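Local coordinates for antiterminator Q protein (Enterobacteria phage SfI, PDB 6JNY) that probably acts as a transcription antitermination factor that works on RNA polymerase, letting it read through terminators during phage gene expression, at residues F149-R152 against K153-E156; N7-K10 against E11-E14. All blocks are in the same frame, centred on the assembly; numbering follows the deposited sequence.

Interaction 1 of 2, residues F149-R152 against K153-E156; sequences FKNR and KRVE
The last two modelled turns of the long helix 123-155 are built by regular i to i+4 backbone hydrogen bonds, and K153 to E156 each reach back to a carbonyl of F149 to R152. K153 N gives to F149 O, R154 N to K150 O and V155 N to N151 O. E156 N closes the series on R152 O at 2.9 Å. One side-chain bond is added on the outer surface. N151 CG lies anti to its own N (chi1 177°), and R154 bends at chi3, which brings the guanidinium back toward the amide. R154 NH2 then meets N151 OD1 at the guanidinium edge, near its plane. The amide and guanidinium planes are 44° apart. R154 NH2 lies 2.6 Å from N151 OD1, but the N-H...O angle is only 122°, so the bond is weak. V155 CG1 sits 3.4 Å above one face of the R154 guanidinium, toward its rim.

R152 and E156 cross at an angle without a salt bridge. The R152 guanidinium instead pairs with D62 of helix 60-74, and K150 NZ pairs with D146 one turn earlier. The F149 ring meets W19 and also touches L65 of helix 60-74. E156 lays its carboxylate beside the aliphatic part of R152. E156 OE1 lies 3.7 Å from R152 CG, while R152 NE stays 5.1 Å from E156 OE1.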
loop_
_atom_site.group_PDB
_atom_site.type_symbol
_atom_site.label_atom_id
_atom_site.label_comp_id
_atom_site.label_asym_id
_atom_site.label_seq_id
_atom_site.Cartn_x
_atom_site.Cartn_y
_atom_site.Cartn_z
ATOM N N PHE A 149 16.200 2.544 7.992
ATOM C CA PHE A 149 16.455 2.739 9.415
ATOM C C PHE A 149 17.910 2.436 9.753
ATOM O O PHE A 149 18.529 3.147 10.555
ATOM C CB PHE A 149 15.535 1.832 10.233
ATOM C CG PHE A 149 14.130 2.350 10.398
ATOM C CD1 PHE A 149 13.882 3.632 10.849
ATOM C CD2 PHE A 149 13.059 1.521 10.115
ATOM C CE1 PHE A 149 12.580 4.080 11.014
ATOM C CE2 PHE A 149 11.766 1.959 10.283
ATOM C CZ PHE A 149 11.523 3.233 10.722
ATOM N N LYS A 150 18.475 1.383 9.157
ATOM C CA LYS A 150 19.860 1.029 9.448
ATOM C C LYS A 150 20.819 2.077 8.906
ATOM O O LYS A 150 21.842 2.371 9.537
ATOM C CB LYS A 150 20.183 -0.356 8.895
ATOM C CG LYS A 150 19.557 -1.480 9.714
ATOM C CD LYS A 150 19.725 -2.836 9.067
ATOM C CE LYS A 150 19.059 -3.904 9.938
ATOM N NZ LYS A 150 18.945 -5.216 9.252
ATOM N N ASN A 151 20.498 2.650 7.743
ATOM C CA ASN A 151 21.326 3.720 7.186
ATOM C C ASN A 151 21.318 4.940 8.093
ATOM O O ASN A 151 22.369 5.541 8.339
ATOM C CB ASN A 151 20.834 4.084 5.780
ATOM C CG ASN A 151 21.615 5.242 5.159
ATOM O OD1 ASN A 151 22.789 5.102 4.823
ATOM N ND2 ASN A 151 20.949 6.378 4.984
ATOM N N ARG A 152 20.145 5.310 8.615
ATOM C CA ARG A 152 20.069 6.454 9.516
ATOM C C ARG A 152 20.888 6.214 10.776
ATOM O O ARG A 152 21.636 7.096 11.220
ATOM C CB ARG A 152 18.616 6.750 9.871
ATOM C CG ARG A 152 18.456 7.927 10.823
ATOM C CD ARG A 152 17.002 8.308 10.980
ATOM N NE ARG A 152 16.281 7.345 11.806
ATOM C CZ ARG A 152 14.986 7.425 12.096
ATOM N NH1 ARG A 152 14.256 8.422 11.617
ATOM N NH2 ARG A 152 14.419 6.504 12.864
ATOM N N LYS A 153 20.769 5.018 11.355
ATOM C CA LYS A 153 21.531 4.663 12.547
ATOM C C LYS A 153 23.027 4.758 12.294
ATOM O O LYS A 153 23.778 5.266 13.137
ATOM C CB LYS A 153 21.165 3.238 12.966
ATOM C CG LYS A 153 21.337 2.928 14.442
ATOM C CD LYS A 153 20.703 1.579 14.784
ATOM C CE LYS A 153 19.775 1.703 15.986
ATOM N NZ LYS A 153 19.754 0.480 16.837
ATOM N N ARG A 154 23.477 4.275 11.136
ATOM C CA ARG A 154 24.905 4.291 10.838
ATOM C C ARG A 154 25.426 5.717 10.729
ATOM O O ARG A 154 26.436 6.065 11.352
ATOM C CB ARG A 154 25.193 3.510 9.556
ATOM C CG ARG A 154 26.695 3.415 9.237
ATOM C CD ARG A 154 26.939 2.757 7.882
ATOM N NE ARG A 154 25.978 3.248 6.898
ATOM C CZ ARG A 154 26.220 4.236 6.045
ATOM N NH1 ARG A 154 27.400 4.845 6.045
ATOM N NH2 ARG A 154 25.279 4.628 5.198
ATOM N N VAL A 155 24.748 6.561 9.949
ATOM C CA VAL A 155 25.281 7.901 9.710
ATOM C C VAL A 155 25.114 8.803 10.928
ATOM O O VAL A 155 25.966 9.661 11.188
ATOM C CB VAL A 155 24.730 8.534 8.415
ATOM C CG1 VAL A 155 24.973 7.614 7.218
ATOM C CG2 VAL A 155 23.268 8.892 8.556
ATOM N N GLU A 156 24.040 8.631 11.694
ATOM C CA GLU A 156 23.776 9.485 12.850
ATOM C C GLU A 156 24.116 8.768 14.155
ATOM O O GLU A 156 25.136 8.073 14.245
ATOM C CB GLU A 156 22.311 9.943 12.843
ATOM C CG GLU A 156 21.912 10.638 11.542
ATOM C CD GLU A 156 20.461 11.086 11.514
ATOM O OE1 GLU A 156 19.778 10.971 12.552
ATOM O OE2 GLU A 156 20.003 11.552 10.447
#

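Interaction 2 of 2, residues N7-K10 against E11-E14; sequences NLTK and EQHE
T9 holds OG1 between its backbone N and carbonyl carbon (chi1 73°), facing the start of helix 10-28. Q12 sets CG anti to its own carbonyl carbon (chi1 -74°) and runs extended beyond it, back toward T9. These two settings make a capping box. T9 is the N-cap, and its OG1 accepts from Q12 N at 3.1 Å in a nearly straight bond. In return, T9 N gives to Q12 OE1 at 3.0 Å. That bond is also nearly straight at the hydrogen, but the donor stands above the amide carbonyl plane, 39° out of it. The pair thus supplies partners for two backbone N-H groups at the helix start. It also ties the Q12 amide to the cap.

The side chains are close as well. T9 OG1 lies 3.2 Å from Q12 CG, and T9 CG2 rests 3.6 Å from Q12 OE1. L8 CD2 lies 3.7 Å from Q12 OE1. The regular helical bonds begin here, from H13 N to T9 O and from E14 N to K10 O. K10 is extended and crosses E14 at an angle. E14 OE2 lies 3.5 Å from K10 CE, yet K10 NZ is 4.8 Å away. The opposite charges are therefore near each other without direct contact.

The capped end lies against helix 123-155. L8 packs on F139 and Y142, Q12 also meets Y142, and H13 touches L138. N7 OD1 adds a hydrogen bond to N135 of that helix.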
loop_
_atom_site.group_PDB
_atom_site.type_symbol
_atom_site.label_atom_id
_atom_site.label_comp_id
_atom_site.label_asym_id
_atom_site.label_seq_id
_atom_site.Cartn_x
_atom_site.Cartn_y
_atom_site.Cartn_z
ATOM N N ASN A 7 6.948 -13.653 -0.265
ATOM C CA ASN A 7 6.303 -13.396 1.018
ATOM C C ASN A 7 7.320 -13.106 2.119
ATOM O O ASN A 7 8.377 -13.724 2.190
ATOM C CB ASN A 7 5.409 -14.576 1.418
ATOM C CG ASN A 7 3.929 -14.282 1.231
ATOM O OD1 ASN A 7 3.267 -13.759 2.132
ATOM N ND2 ASN A 7 3.400 -14.623 0.059
ATOM N N LEU A 8 7.000 -12.145 2.975
ATOM C CA LEU A 8 7.826 -11.889 4.138
ATOM C C LEU A 8 7.601 -12.971 5.186
ATOM O O LEU A 8 6.565 -13.641 5.209
ATOM C CB LEU A 8 7.462 -10.538 4.754
ATOM C CG LEU A 8 7.651 -9.291 3.893
ATOM C CD1 LEU A 8 7.060 -8.100 4.630
ATOM C CD2 LEU A 8 9.108 -9.065 3.571
ATOM N N THR A 9 8.578 -13.121 6.076
ATOM C CA THR A 9 8.356 -13.981 7.228
ATOM C C THR A 9 7.304 -13.357 8.135
ATOM O O THR A 9 6.976 -12.169 8.029
ATOM C CB THR A 9 9.641 -14.194 8.027
ATOM O OG1 THR A 9 9.975 -13.006 8.756
ATOM C CG2 THR A 9 10.796 -14.602 7.108
ATOM N N LYS A 10 6.772 -14.171 9.041
ATOM C CA LYS A 10 5.718 -13.679 9.923
ATOM C C LYS A 10 6.229 -12.520 10.771
ATOM O O LYS A 10 5.536 -11.510 10.940
ATOM C CB LYS A 10 5.198 -14.840 10.780
ATOM C CG LYS A 10 4.111 -14.508 11.793
ATOM C CD LYS A 10 3.637 -15.789 12.485
ATOM C CE LYS A 10 2.935 -15.500 13.805
ATOM N NZ LYS A 10 2.491 -16.759 14.472
ATOM N N GLU A 11 7.463 -12.617 11.264
ATOM C CA GLU A 11 8.018 -11.557 12.096
ATOM C C GLU A 11 8.304 -10.299 11.283
ATOM O O GLU A 11 8.060 -9.179 11.757
ATOM C CB GLU A 11 9.283 -12.055 12.797
ATOM C CG GLU A 11 9.829 -11.096 13.841
ATOM C CD GLU A 11 10.964 -11.698 14.646
ATOM O OE1 GLU A 11 11.098 -12.942 14.645
ATOM O OE2 GLU A 11 11.721 -10.930 15.278
ATOM N N GLN A 12 8.844 -10.459 10.071
ATOM C CA GLN A 12 9.057 -9.309 9.199
ATOM C C GLN A 12 7.738 -8.612 8.895
ATOM O O GLN A 12 7.669 -7.378 8.885
ATOM C CB GLN A 12 9.722 -9.757 7.897
ATOM C CG GLN A 12 11.189 -10.105 8.037
ATOM C CD GLN A 12 11.713 -10.843 6.827
ATOM O OE1 GLN A 12 10.954 -11.250 5.947
ATOM N NE2 GLN A 12 13.031 -11.022 6.779
ATOM N N HIS A 13 6.684 -9.385 8.645
ATOM C CA HIS A 13 5.375 -8.793 8.392
ATOM C C HIS A 13 4.870 -8.031 9.607
ATOM O O HIS A 13 4.373 -6.909 9.477
ATOM C CB HIS A 13 4.365 -9.865 7.986
ATOM C CG HIS A 13 2.991 -9.317 7.767
ATOM N ND1 HIS A 13 2.052 -9.232 8.771
ATOM C CD2 HIS A 13 2.413 -8.786 6.666
ATOM C CE1 HIS A 13 0.945 -8.692 8.292
ATOM N NE2 HIS A 13 1.138 -8.416 7.015
ATOM N N GLU A 14 4.976 -8.619 10.802
ATOM C CA GLU A 14 4.494 -7.916 11.991
ATOM C C GLU A 14 5.226 -6.590 12.176
ATOM O O GLU A 14 4.609 -5.563 12.489
ATOM C CB GLU A 14 4.664 -8.788 13.233
ATOM C CG GLU A 14 3.791 -10.024 13.263
ATOM C CD GLU A 14 4.190 -10.983 14.372
ATOM O OE1 GLU A 14 5.000 -10.588 15.240
ATOM O OE2 GLU A 14 3.698 -12.133 14.374
#

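The two contacts mark opposite ends of the modelled chain. Interaction 2 lies at the first modelled residues, and interaction 1 lies in the last modelled residues, on helix 123-155. Their centres are 22 Å apart and their nearest atoms about 9 Å apart, so they do not touch. Helices 10-28 and 123-155 pack on each other, so the two contacts sit at different levels of the same helix pair. Both are surface contacts within a single chain. Interaction 1 is the more peripheral, 24 Å from the centre of the chain to its own centre, against 15 Å for interaction 2.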